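Transcriptional regulator, crp family (Thermotoga maritima, PDB 1O5L) probably binds DNA and regulates transcription, as a two-subunit member of the CRP family with a cyclic-nucleotide-binding type of domain. Local coordinates at residues A[13-18]-A[115-119]; A[21-27]-A[96-102]; A[50-56]-A[88-94]; A[77-81]-A[103-107]. All coordinates share one frame; numbering follows the deposited sequence.

Contact 1: A[13-18]-A[115-119]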
loop_
_atom_site.group_PDB
_atom_site.type_symbol
_atom_site.label_atom_id
_atom_site.label_comp_id
_atom_site.label_asym_id
_atom_site.label_seq_id
_atom_site.Cartn_x
_atom_site.Cartn_y
_atom_site.Cartn_z
ATOM N N MET A 13 -14.581 -6.596 10.521
ATOM C CA MET A 13 -13.846 -5.646 11.409
ATOM C C MET A 13 -14.712 -4.412 11.707
ATOM O O MET A 13 -15.118 -3.722 10.772
ATOM C CB MET A 13 -12.521 -5.221 10.755
ATOM C CG MET A 13 -11.800 -4.058 11.431
ATOM S SD MET A 13 -11.503 -4.345 13.169
ATOM C CE MET A 13 -10.675 -5.674 13.139
ATOM N N ASP A 14 -14.961 -4.128 12.995
ATOM C CA ASP A 14 -15.727 -2.942 13.425
ATOM C C ASP A 14 -14.747 -1.907 14.032
ATOM O O ASP A 14 -14.324 -2.042 15.175
ATOM C CB ASP A 14 -16.794 -3.390 14.433
ATOM C CG ASP A 14 -17.643 -2.237 14.984
ATOM O OD1 ASP A 14 -17.392 -1.066 14.572
ATOM O OD2 ASP A 14 -18.579 -2.440 15.835
ATOM N N LEU A 15 -14.369 -0.899 13.243
ATOM C CA LEU A 15 -13.348 0.068 13.674
ATOM C C LEU A 15 -13.764 0.907 14.880
ATOM O O LEU A 15 -12.910 1.434 15.559
ATOM C CB LEU A 15 -12.880 0.988 12.524
ATOM C CG LEU A 15 -12.121 0.261 11.408
ATOM C CD1 LEU A 15 -11.845 1.157 10.210
ATOM C CD2 LEU A 15 -10.827 -0.380 11.927
ATOM N N LYS A 16 -15.057 1.002 15.164
ATOM C CA LYS A 16 -15.525 1.743 16.340
ATOM C C LYS A 16 -15.061 1.136 17.674
ATOM O O LYS A 16 -15.073 1.815 18.718
ATOM C CB LYS A 16 -17.059 1.909 16.312
ATOM C CG LYS A 16 -17.539 2.893 15.244
ATOM C CD LYS A 16 -19.037 3.238 15.386
ATOM C CE LYS A 16 -19.461 4.345 14.404
ATOM N NZ LYS A 16 -20.745 4.989 14.806
ATOM N N LYS A 17 -14.656 -0.134 17.642
ATOM C CA LYS A 17 -14.029 -0.781 18.801
ATOM C C LYS A 17 -12.699 -0.120 19.229
ATOM O O LYS A 17 -12.267 -0.285 20.379
ATOM C CB LYS A 17 -13.800 -2.264 18.528
ATOM C CG LYS A 17 -15.069 -3.066 18.468
ATOM C CD LYS A 17 -14.787 -4.534 18.133
ATOM C CE LYS A 17 -16.080 -5.324 18.090
ATOM N NZ LYS A 17 -15.835 -6.775 17.824
ATOM N N LEU A 18 -12.075 0.633 18.322
ATOM C CA LEU A 18 -10.865 1.379 18.663
ATOM C C LEU A 18 -11.114 2.736 19.316
ATOM O O LEU A 18 -10.152 3.433 19.605
ATOM C CB LEU A 18 -9.960 1.567 17.447
ATOM C CG LEU A 18 -9.573 0.307 16.644
ATOM C CD1 LEU A 18 -8.657 0.626 15.459
ATOM C CD2 LEU A 18 -8.968 -0.746 17.514
ATOM N N GLU A 115 -6.799 -9.760 13.043
ATOM C CA GLU A 115 -7.944 -9.350 12.255
ATOM C C GLU A 115 -7.808 -7.867 11.832
ATOM O O GLU A 115 -8.115 -7.515 10.693
ATOM C CB GLU A 115 -9.231 -9.708 13.046
ATOM C CG GLU A 115 -10.362 -8.710 12.983
ATOM C CD GLU A 115 -11.705 -9.267 13.432
ATOM O OE1 GLU A 115 -11.740 -10.000 14.434
ATOM O OE2 GLU A 115 -12.732 -8.962 12.791
ATOM N N LEU A 116 -7.274 -7.023 12.731
ATOM C CA LEU A 116 -6.977 -5.628 12.434
ATOM C C LEU A 116 -5.836 -5.473 11.424
ATOM O O LEU A 116 -5.932 -4.697 10.455
ATOM C CB LEU A 116 -6.623 -4.870 13.727
ATOM C CG LEU A 116 -6.307 -3.368 13.606
ATOM C CD1 LEU A 116 -7.513 -2.569 13.036
ATOM C CD2 LEU A 116 -5.891 -2.792 14.944
ATOM N N LEU A 117 -4.750 -6.206 11.667
ATOM C CA LEU A 117 -3.591 -6.190 10.777
ATOM C C LEU A 117 -4.020 -6.562 9.346
ATOM O O LEU A 117 -3.675 -5.876 8.374
ATOM C CB LEU A 117 -2.509 -7.174 11.287
ATOM C CG LEU A 117 -1.243 -7.269 10.412
ATOM C CD1 LEU A 117 -0.602 -5.901 10.161
ATOM C CD2 LEU A 117 -0.225 -8.198 11.062
ATOM N N LEU A 118 -4.741 -7.673 9.240
ATOM C CA LEU A 118 -5.253 -8.134 7.966
ATOM C C LEU A 118 -6.166 -7.111 7.291
ATOM O O LEU A 118 -6.017 -6.863 6.102
ATOM C CB LEU A 118 -5.993 -9.455 8.128
ATOM C CG LEU A 118 -5.102 -10.694 7.993
ATOM C CD1 LEU A 118 -5.820 -11.912 8.532
ATOM C CD2 LEU A 118 -4.711 -10.890 6.541
ATOM N N PHE A 119 -7.095 -6.537 8.067
ATOM C CA PHE A 119 -7.974 -5.486 7.581
ATOM C C PHE A 119 -7.196 -4.310 6.998
ATOM O O PHE A 119 -7.445 -3.922 5.856
ATOM C CB PHE A 119 -8.892 -4.992 8.694
ATOM C CG PHE A 119 -9.776 -3.854 8.274
ATOM C CD1 PHE A 119 -9.334 -2.528 8.389
ATOM C CD2 PHE A 119 -11.037 -4.098 7.739
ATOM C CE1 PHE A 119 -10.147 -1.461 7.967
ATOM C CE2 PHE A 119 -11.866 -3.033 7.336
ATOM C CZ PHE A 119 -11.419 -1.717 7.456
#
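M13, F119 and L116 bury the most surface where the N-terminal segment 13-18 meets the first turns of helix 114-139, and M13 has the largest share. Its CB touches F119 CD2 at 3.5 Å, while CG lies over a face of the ring, 4.0 Å from the centroid and 22° off the normal. That is a CH-pi contact, offset toward the rim, with the two side chains at nearly a right angle. The methionine chain then bends. CG is anti to the backbone N (chi1 169°), and the turns at chi2 and chi3 direct the thioether toward L116, although the exact place of the terminal methyl CE is doubtful because it comes too close to E115 to be reliable.

The ring has a second apolar neighbour, L15, whose CD1 comes obliquely to within 3.8 Å of F119 CE1. L15 also presents CD2 to L116 CD1 at 4.1 Å, crossing it at about a right angle. From the 3-10 segment 15-18, L18 reaches L116 tip to tip, its CD1 4.2 Å from L116 CD1. Around this cluster L18 and L116 continue onto L109 of helix 103-112, while L117 and L118 pack against M111 and L107 of the second subunit.

No hydrogen bond crosses between the segments. Apolar packing and one CH-pi contact carry the interface, with M13 and F119 at its more exposed side and L15, L18 and L116 on its buried side.

Contact 2: A[21-27]-A[96-102]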
loop_
_atom_site.group_PDB
_atom_site.type_symbol
_atom_site.label_atom_id
_atom_site.label_comp_id
_atom_site.label_asym_id
_atom_site.label_seq_id
_atom_site.Cartn_x
_atom_site.Cartn_y
_atom_site.Cartn_z
ATOM N N CYS A 21 -8.818 4.120 22.134
ATOM C CA CYS A 21 -7.422 4.255 21.734
ATOM C C CYS A 21 -7.047 5.666 21.266
ATOM O O CYS A 21 -5.893 5.947 20.999
ATOM C CB CYS A 21 -7.162 3.273 20.580
ATOM S SG CYS A 21 -7.620 1.575 21.011
ATOM N N GLY A 22 -8.017 6.557 21.166
ATOM C CA GLY A 22 -7.742 7.843 20.546
ATOM C C GLY A 22 -8.643 8.944 21.012
ATOM O O GLY A 22 -9.559 8.698 21.773
ATOM N N LYS A 23 -8.361 10.159 20.563
ATOM C CA LYS A 23 -9.234 11.280 20.822
ATOM C C LYS A 23 -10.247 11.465 19.703
ATOM O O LYS A 23 -10.036 11.048 18.572
ATOM C CB LYS A 23 -8.445 12.573 21.052
ATOM C CG LYS A 23 -7.672 13.102 19.860
ATOM C CD LYS A 23 -6.906 14.382 20.256
ATOM C CE LYS A 23 -6.033 14.923 19.094
ATOM N NZ LYS A 23 -6.067 16.433 19.068
ATOM N N VAL A 24 -11.351 12.113 20.043
ATOM C CA VAL A 24 -12.391 12.407 19.085
ATOM C C VAL A 24 -12.307 13.877 18.698
ATOM O O VAL A 24 -12.132 14.745 19.551
ATOM C CB VAL A 24 -13.778 12.044 19.652
ATOM C CG1 VAL A 24 -14.914 12.582 18.754
ATOM C CG2 VAL A 24 -13.878 10.510 19.833
ATOM N N ILE A 25 -12.403 14.129 17.391
ATOM C CA ILE A 25 -12.422 15.494 16.881
ATOM C C ILE A 25 -13.599 15.657 15.947
ATOM O O ILE A 25 -13.848 14.800 15.089
ATOM C CB ILE A 25 -11.116 15.864 16.126
ATOM C CG1 ILE A 25 -9.875 15.500 16.913
ATOM C CG2 ILE A 25 -11.051 17.398 15.883
ATOM C CD1 ILE A 25 -8.676 15.280 16.004
ATOM N N VAL A 26 -14.287 16.789 16.112
ATOM C CA VAL A 26 -15.473 17.120 15.354
ATOM C C VAL A 26 -15.241 18.344 14.441
ATOM O O VAL A 26 -14.461 19.256 14.781
ATOM C CB VAL A 26 -16.683 17.370 16.302
ATOM C CG1 VAL A 26 -16.822 16.232 17.335
ATOM C CG2 VAL A 26 -16.568 18.700 17.002
ATOM N N PHE A 27 -15.929 18.362 13.299
ATOM C CA PHE A 27 -15.831 19.462 12.333
ATOM C C PHE A 27 -17.195 19.873 11.827
ATOM O O PHE A 27 -18.064 19.037 11.652
ATOM C CB PHE A 27 -14.966 19.061 11.142
ATOM C CG PHE A 27 -13.571 18.601 11.524
ATOM C CD1 PHE A 27 -13.337 17.276 11.873
ATOM C CD2 PHE A 27 -12.510 19.501 11.530
ATOM C CE1 PHE A 27 -12.066 16.863 12.241
ATOM C CE2 PHE A 27 -11.241 19.104 11.878
ATOM C CZ PHE A 27 -11.004 17.781 12.231
ATOM N N SER A 96 -19.172 16.367 11.012
ATOM C CA SER A 96 -18.505 15.069 11.048
ATOM C C SER A 96 -17.695 14.876 12.334
ATOM O O SER A 96 -17.417 15.846 13.067
ATOM C CB SER A 96 -17.600 14.921 9.829
ATOM O OG SER A 96 -18.300 15.039 8.605
ATOM N N LYS A 97 -17.358 13.616 12.618
ATOM C CA LYS A 97 -16.538 13.246 13.771
ATOM C C LYS A 97 -15.513 12.214 13.339
ATOM O O LYS A 97 -15.802 11.290 12.581
ATOM C CB LYS A 97 -17.370 12.662 14.920
ATOM C CG LYS A 97 -18.568 13.506 15.302
ATOM C CD LYS A 97 -19.260 12.998 16.566
ATOM C CE LYS A 97 -20.457 13.845 16.917
ATOM N NZ LYS A 97 -21.258 13.196 17.991
ATOM N N ILE A 98 -14.314 12.374 13.871
ATOM C CA ILE A 98 -13.168 11.580 13.506
ATOM C C ILE A 98 -12.500 11.076 14.769
ATOM O O ILE A 98 -12.538 11.731 15.805
ATOM C CB ILE A 98 -12.238 12.480 12.638
ATOM C CG1 ILE A 98 -12.797 12.506 11.212
ATOM C CG2 ILE A 98 -10.741 12.040 12.642
ATOM C CD1 ILE A 98 -12.207 13.606 10.359
ATOM N N LEU A 99 -11.907 9.884 14.660
ATOM C CA LEU A 99 -11.078 9.303 15.701
ATOM C C LEU A 99 -9.629 9.472 15.260
ATOM O O LEU A 99 -9.291 9.170 14.100
ATOM C CB LEU A 99 -11.391 7.815 15.883
ATOM C CG LEU A 99 -10.553 6.958 16.856
ATOM C CD1 LEU A 99 -10.561 7.465 18.319
ATOM C CD2 LEU A 99 -11.068 5.500 16.775
ATOM N N SER A 100 -8.795 9.920 16.199
ATOM C CA SER A 100 -7.411 10.219 15.959
ATOM C C SER A 100 -6.560 9.364 16.914
ATOM O O SER A 100 -6.556 9.606 18.124
ATOM C CB SER A 100 -7.171 11.723 16.233
ATOM O OG SER A 100 -5.848 12.130 15.884
ATOM N N ILE A 101 -5.874 8.368 16.374
ATOM C CA ILE A 101 -5.005 7.486 17.151
ATOM C C ILE A 101 -3.523 7.783 16.861
ATOM O O ILE A 101 -3.144 7.782 15.701
ATOM C CB ILE A 101 -5.289 5.993 16.787
ATOM C CG1 ILE A 101 -6.788 5.670 16.963
ATOM C CG2 ILE A 101 -4.427 5.073 17.622
ATOM C CD1 ILE A 101 -7.160 4.279 16.553
ATOM N N PRO A 102 -2.694 7.945 17.894
ATOM C CA PRO A 102 -1.249 8.106 17.709
ATOM C C PRO A 102 -0.638 6.935 16.936
ATOM O O PRO A 102 -0.982 5.761 17.170
ATOM C CB PRO A 102 -0.680 8.187 19.147
ATOM C CG PRO A 102 -1.838 8.517 20.035
ATOM C CD PRO A 102 -3.074 7.987 19.319
#
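F27 and I98 cross obliquely on one face of the strand pair, the ring atom F27 CE1 lying 3.8 Å from the terminal methyl I98 CD1. The F27 ring leaves with CG beside the backbone N (chi1 -56°), consistent with this approach. On the same face I25 CD1 reaches diagonally across to S100 CB at 3.9 Å, and the K23 methylene CG approaches that serine carbon too. The other face is different in character: V26 CG1 and K97 CG lie side by side at 3.8 Å, pointing the same way, before the lysine chain runs on away from the contact. Near the start of the segment, L99 CD1 sits 3.6 Å from G22 CA.

These positions follow from the register. Strands 23-27 and 96-102 run antiparallel at 153°, with K23-S100, I25-I98 and F27-S96 as hydrogen-bonded pairs and V24-L99 and V26-K97 as non-hydrogen-bonded pairs. I25 N to I98 O is the straightest bond, at 2.9 Å and 170°. The serine hydroxyls look elsewhere, S100 OG to D42 and S96 OG to E94 O and T50 N. I98 and S100 also touch L44 of strand 42-48, the other neighbour of strand 96-102.

The pair belongs to one sheet of a cyclic-nucleotide-binding type of beta sandwich, with strand 23-27 outermost within this chain. Chemically, six main-chain bonds fix its alignment; F27 against I98 adds apolar packing, and I25 CD1 rests on the S100 methylene. Opposite, V24, V26 and K97 are exposed, while L99 is buried against L18 and L47.

Contact 3: A[50-56]-A[88-94]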
loop_
_atom_site.group_PDB
_atom_site.type_symbol
_atom_site.label_atom_id
_atom_site.label_comp_id
_atom_site.label_asym_id
_atom_site.label_seq_id
_atom_site.Cartn_x
_atom_site.Cartn_y
_atom_site.Cartn_z
ATOM N N THR A 50 -19.483 12.924 6.563
ATOM C CA THR A 50 -19.009 12.773 5.189
ATOM C C THR A 50 -17.863 13.764 4.948
ATOM O O THR A 50 -17.982 14.956 5.259
ATOM C CB THR A 50 -20.153 13.062 4.149
ATOM O OG1 THR A 50 -21.309 12.254 4.394
ATOM C CG2 THR A 50 -19.747 12.633 2.751
ATOM N N LEU A 51 -16.773 13.268 4.360
ATOM C CA LEU A 51 -15.645 14.099 3.991
ATOM C C LEU A 51 -15.532 14.199 2.473
ATOM O O LEU A 51 -16.021 13.321 1.757
ATOM C CB LEU A 51 -14.366 13.525 4.571
ATOM C CG LEU A 51 -14.423 13.223 6.068
ATOM C CD1 LEU A 51 -13.120 12.651 6.510
ATOM C CD2 LEU A 51 -14.759 14.492 6.860
ATOM N N LYS A 52 -14.899 15.281 2.005
ATOM C CA LYS A 52 -14.519 15.474 0.592
ATOM C C LYS A 52 -13.010 15.601 0.445
ATOM O O LYS A 52 -12.352 16.293 1.234
ATOM C CB LYS A 52 -15.189 16.723 0.031
ATOM C CG LYS A 52 -16.655 16.492 -0.283
ATOM C CD LYS A 52 -17.546 17.603 0.192
ATOM C CE LYS A 52 -17.395 18.870 -0.651
ATOM N NZ LYS A 52 -18.764 19.441 -0.963
ATOM N N THR A 53 -12.456 14.903 -0.543
ATOM C CA THR A 53 -11.047 15.019 -0.851
ATOM C C THR A 53 -10.915 15.852 -2.119
ATOM O O THR A 53 -11.609 15.590 -3.111
ATOM C CB THR A 53 -10.354 13.637 -0.994
ATOM O OG1 THR A 53 -10.999 12.812 -1.978
ATOM C CG2 THR A 53 -10.433 12.829 0.293
ATOM N N GLU A 54 -10.044 16.861 -2.078
ATOM C CA GLU A 54 -9.872 17.755 -3.195
ATOM C C GLU A 54 -8.398 18.104 -3.411
ATOM O O GLU A 54 -7.698 18.502 -2.477
ATOM C CB GLU A 54 -10.752 19.008 -3.026
ATOM C CG GLU A 54 -10.343 19.912 -1.881
ATOM C CD GLU A 54 -11.348 21.015 -1.540
ATOM O OE1 GLU A 54 -12.530 20.941 -1.974
ATOM O OE2 GLU A 54 -10.931 21.970 -0.809
ATOM N N HIS A 55 -7.934 17.915 -4.641
ATOM C CA HIS A 55 -6.568 18.249 -5.029
ATOM C C HIS A 55 -6.433 19.725 -5.408
ATOM O O HIS A 55 -7.240 20.258 -6.159
ATOM C CB HIS A 55 -6.118 17.395 -6.203
ATOM C CG HIS A 55 -4.679 17.599 -6.572
ATOM N ND1 HIS A 55 -4.244 18.685 -7.308
ATOM C CD2 HIS A 55 -3.574 16.868 -6.286
ATOM C CE1 HIS A 55 -2.934 18.609 -7.466
ATOM N NE2 HIS A 55 -2.505 17.516 -6.859
ATOM N N VAL A 56 -5.399 20.364 -4.871
ATOM C CA VAL A 56 -5.156 21.786 -5.063
ATOM C C VAL A 56 -4.095 21.916 -6.125
ATOM O O VAL A 56 -3.032 21.292 -6.025
ATOM C CB VAL A 56 -4.627 22.474 -3.788
ATOM C CG1 VAL A 56 -4.652 23.985 -3.965
ATOM C CG2 VAL A 56 -5.432 22.079 -2.575
ATOM N N VAL A 88 -3.951 15.339 -0.419
ATOM C CA VAL A 88 -5.083 16.179 -0.810
ATOM C C VAL A 88 -5.580 16.964 0.380
ATOM O O VAL A 88 -5.357 16.562 1.512
ATOM C CB VAL A 88 -6.284 15.303 -1.349
ATOM C CG1 VAL A 88 -5.857 14.495 -2.580
ATOM C CG2 VAL A 88 -6.822 14.373 -0.281
ATOM N N ASN A 89 -6.267 18.068 0.126
ATOM C CA ASN A 89 -7.144 18.658 1.120
ATOM C C ASN A 89 -8.229 17.658 1.541
ATOM O O ASN A 89 -8.812 16.974 0.699
ATOM C CB ASN A 89 -7.827 19.893 0.567
ATOM C CG ASN A 89 -6.930 21.099 0.495
ATOM O OD1 ASN A 89 -5.759 21.072 0.847
ATOM N ND2 ASN A 89 -7.503 22.190 0.052
ATOM N N VAL A 90 -8.476 17.564 2.842
ATOM C CA VAL A 90 -9.599 16.805 3.384
ATOM C C VAL A 90 -10.545 17.804 4.052
ATOM O O VAL A 90 -10.157 18.526 4.970
ATOM C CB VAL A 90 -9.141 15.707 4.373
ATOM C CG1 VAL A 90 -10.334 14.861 4.871
ATOM C CG2 VAL A 90 -8.115 14.793 3.718
ATOM N N VAL A 91 -11.790 17.839 3.575
ATOM C CA VAL A 91 -12.770 18.837 3.985
ATOM C C VAL A 91 -14.072 18.164 4.436
ATOM O O VAL A 91 -14.490 17.181 3.837
ATOM C CB VAL A 91 -13.097 19.768 2.814
ATOM C CG1 VAL A 91 -13.994 20.934 3.290
ATOM C CG2 VAL A 91 -11.813 20.286 2.156
ATOM N N ALA A 92 -14.714 18.709 5.481
ATOM C CA ALA A 92 -16.008 18.188 5.956
ATOM C C ALA A 92 -17.109 18.587 4.980
ATOM O O ALA A 92 -17.297 19.775 4.713
ATOM C CB ALA A 92 -16.330 18.698 7.364
ATOM N N GLY A 93 -17.805 17.590 4.431
ATOM C CA GLY A 93 -18.946 17.821 3.555
ATOM C C GLY A 93 -20.204 18.110 4.354
ATOM O O GLY A 93 -21.121 18.774 3.869
ATOM N N GLU A 94 -20.232 17.581 5.575
ATOM C CA GLU A 94 -21.269 17.838 6.545
ATOM C C GLU A 94 -20.654 17.734 7.945
ATOM O O GLU A 94 -19.492 17.334 8.085
ATOM C CB GLU A 94 -22.407 16.829 6.381
ATOM C CG GLU A 94 -22.026 15.375 6.680
ATOM C CD GLU A 94 -23.217 14.434 6.540
ATOM O OE1 GLU A 94 -24.283 14.731 7.129
ATOM O OE2 GLU A 94 -23.109 13.408 5.832
#
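E94 and T50 meet beside the L51-A92 pair, and the glutamate can be traced outward. From CB its first torsion puts CG between the backbone N and the carbonyl carbon (chi1 65°), turning the chain back over the threonine. CG lies 3.5 Å from T50 N and also near T50 CB. CD follows, extended, to 3.6 Å from T50 OG1. At the tip, OE2 accepts from T50 OG1 at 2.6 Å through its anti lone pair, the one facing away from OE1. The same hydroxyl is also bonded to K69 NZ, linking a carboxylate and an ammonium group. A valine in place of T50 would probably leave E94 OE2 without its donor and cost K69 a partner.

Backbone bonds continue the alignment. T50 O accepts from G93 N at 2.8 Å and more weakly from E94 N; beyond it K52 N reaches V91 O at 2.7 Å. Further along, toward V88, T53 CB touches V88 CG2 at 3.7 Å. On the other face E54 CG packs on N89 CB at 3.5 Å; the carboxamide of N89, whose OD1 takes the N-H of Q36, is turned 45° from the E54 carboxylate.

Strands 51-56 and 89-92 run antiparallel (152° between directions) as the central pair of a four-stranded sheet in the cyclic-nucleotide-binding type of beta sandwich. Strand 62-68 flanks the first, through backbone bonds such as L51 with I68, and strand 32-34 the second, through V90 with V33. Past the far end, H55 and V88 meet F136 on the long helix of the second subunit.

Contact 4: A[77-81]-A[103-107]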
loop_
_atom_site.group_PDB
_atom_site.type_symbol
_atom_site.label_atom_id
_atom_site.label_comp_id
_atom_site.label_asym_id
_atom_site.label_seq_id
_atom_site.Cartn_x
_atom_site.Cartn_y
_atom_site.Cartn_z
ATOM N N GLY A 77 -2.843 4.341 2.803
ATOM C CA GLY A 77 -1.591 4.044 2.096
ATOM C C GLY A 77 -0.442 5.053 2.244
ATOM O O GLY A 77 0.672 4.772 1.824
ATOM N N PHE A 78 -0.720 6.219 2.837
ATOM C CA PHE A 78 0.276 7.286 2.970
ATOM C C PHE A 78 0.825 7.373 4.396
ATOM O O PHE A 78 1.856 8.012 4.632
ATOM C CB PHE A 78 -0.330 8.634 2.530
ATOM C CG PHE A 78 -0.681 8.695 1.060
ATOM C CD1 PHE A 78 0.275 9.040 0.122
ATOM C CD2 PHE A 78 -1.966 8.419 0.627
ATOM C CE1 PHE A 78 -0.040 9.093 -1.262
ATOM C CE2 PHE A 78 -2.298 8.469 -0.759
ATOM C CZ PHE A 78 -1.341 8.807 -1.694
ATOM N N ILE A 79 0.151 6.710 5.337
ATOM C CA ILE A 79 0.466 6.874 6.762
ATOM C C ILE A 79 1.897 6.517 7.062
ATOM O O ILE A 79 2.605 7.317 7.688
ATOM C CB ILE A 79 -0.517 6.066 7.658
ATOM C CG1 ILE A 79 -1.941 6.619 7.539
ATOM C CG2 ILE A 79 -0.087 6.119 9.122
ATOM C CD1 ILE A 79 -3.029 5.633 8.012
ATOM N N PHE A 80 2.353 5.369 6.535
ATOM C CA PHE A 80 3.655 4.806 6.893
ATOM C C PHE A 80 4.783 5.018 5.865
ATOM O O PHE A 80 5.837 4.381 5.964
ATOM C CB PHE A 80 3.488 3.319 7.311
ATOM C CG PHE A 80 2.696 3.141 8.628
ATOM C CD1 PHE A 80 3.300 3.390 9.864
ATOM C CD2 PHE A 80 1.346 2.784 8.611
ATOM C CE1 PHE A 80 2.574 3.261 11.070
ATOM C CE2 PHE A 80 0.610 2.651 9.771
ATOM C CZ PHE A 80 1.240 2.904 11.030
ATOM N N SER A 81 4.625 5.949 4.919
ATOM C CA SER A 81 5.793 6.306 4.080
ATOM C C SER A 81 6.869 7.063 4.868
ATOM O O SER A 81 6.664 7.495 6.007
ATOM C CB SER A 81 5.411 7.089 2.816
ATOM O OG SER A 81 4.567 8.178 3.090
ATOM N N LYS A 103 0.244 7.265 15.993
ATOM C CA LYS A 103 0.837 6.272 15.112
ATOM C C LYS A 103 1.460 5.077 15.862
ATOM O O LYS A 103 1.334 3.940 15.422
ATOM C CB LYS A 103 1.880 6.923 14.202
ATOM C CG LYS A 103 1.482 6.933 12.746
ATOM C CD LYS A 103 2.684 7.218 11.783
ATOM C CE LYS A 103 2.549 8.552 11.100
ATOM N NZ LYS A 103 3.711 8.806 10.194
ATOM N N GLU A 104 2.174 5.366 16.951
ATOM C CA GLU A 104 2.878 4.338 17.727
ATOM C C GLU A 104 1.904 3.390 18.401
ATOM O O GLU A 104 2.154 2.178 18.444
ATOM C CB GLU A 104 3.810 4.945 18.795
ATOM C CG GLU A 104 5.004 5.715 18.242
ATOM C CD GLU A 104 5.899 4.894 17.294
ATOM O OE1 GLU A 104 6.045 3.672 17.502
ATOM O OE2 GLU A 104 6.464 5.476 16.335
ATOM N N VAL A 105 0.815 3.951 18.934
ATOM C CA VAL A 105 -0.260 3.168 19.474
ATOM C C VAL A 105 -0.934 2.355 18.354
ATOM O O VAL A 105 -1.247 1.161 18.560
ATOM C CB VAL A 105 -1.275 4.043 20.214
ATOM C CG1 VAL A 105 -2.460 3.216 20.691
ATOM C CG2 VAL A 105 -0.619 4.761 21.408
ATOM N N PHE A 106 -1.164 2.963 17.178
ATOM C CA PHE A 106 -1.790 2.176 16.101
ATOM C C PHE A 106 -0.900 0.977 15.730
ATOM O O PHE A 106 -1.392 -0.117 15.579
ATOM C CB PHE A 106 -2.140 3.018 14.871
ATOM C CG PHE A 106 -3.062 2.312 13.909
ATOM C CD1 PHE A 106 -4.410 2.139 14.217
ATOM C CD2 PHE A 106 -2.581 1.791 12.696
ATOM C CE1 PHE A 106 -5.281 1.456 13.319
ATOM C CE2 PHE A 106 -3.427 1.112 11.800
ATOM C CZ PHE A 106 -4.780 0.953 12.105
ATOM N N LEU A 107 0.413 1.163 15.678
ATOM C CA LEU A 107 1.329 0.025 15.454
ATOM C C LEU A 107 1.209 -1.079 16.510
ATOM O O LEU A 107 1.260 -2.255 16.164
ATOM C CB LEU A 107 2.798 0.469 15.437
ATOM C CG LEU A 107 3.390 1.033 14.163
ATOM C CD1 LEU A 107 4.760 1.592 14.508
ATOM C CD2 LEU A 107 3.503 0.002 13.032
HETATM O O HOH W 1 6.011 6.573 8.909
#
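The type I turn from F78 to S81 approaches the first turn of helix 103-112 with I79 and K103 as the nearest backbone positions, their CA atoms 8.4 Å apart, so side chains have to bridge the gap. K103 does most of this. Its methylenes slide past I79 in the opposite direction, CD lying 4.0 Å from I79 CG2, and touch F80 CE1 as well. A bend at chi3 (-112°) then brings NZ to I79 O at 3.1 Å, with the donor tilted 23° from the carbonyl plane. A water bonded to S81 O is weakly held by NZ, and I40 O is a further weak acceptor. F80 slides past L107, CE1 being 3.9 Å from L107 CG, while F80 CZ and F106 CD2 meet at the ring edges. I79 CG2 lies over one face of the F80 ring.

A methionine at K103 would probably keep some of the aliphatic packing but leave I79 O without its donor.

By its place in the fold, the turn corresponds to the phosphate-binding cassette region of cAMP-binding relatives. F80 also packs on L121 of the second subunit. An ammonium group gripping a backbone carbonyl thus gives this buried contact one directional bond beside apolar packing.

How the contacts relate
All four contacts lie in one beta-sandwich-and-helix unit. Along the chain contact 3 is nested inside contact 2 and contact 2 inside contact 1; contact 4 also lies within the loop closed by contact 1, but alternates with contacts 2 and 3. Contacts 2 and 3 belong to different four-stranded sheets, their centres 16 Å apart, yet they touch through I98 and L51 and through S96 OG near T50 N. Strand 96-102 runs on into helix 103-112, linking contact 2 to contact 4, centres 15 Å apart. Contact 1 ties the chain's start to helix 114-139 and meets contact 4 through L18 and F106; the centres of contacts 1 and 3 are 24 Å apart. Contacts 1, 3 and 4 also reach the second subunit.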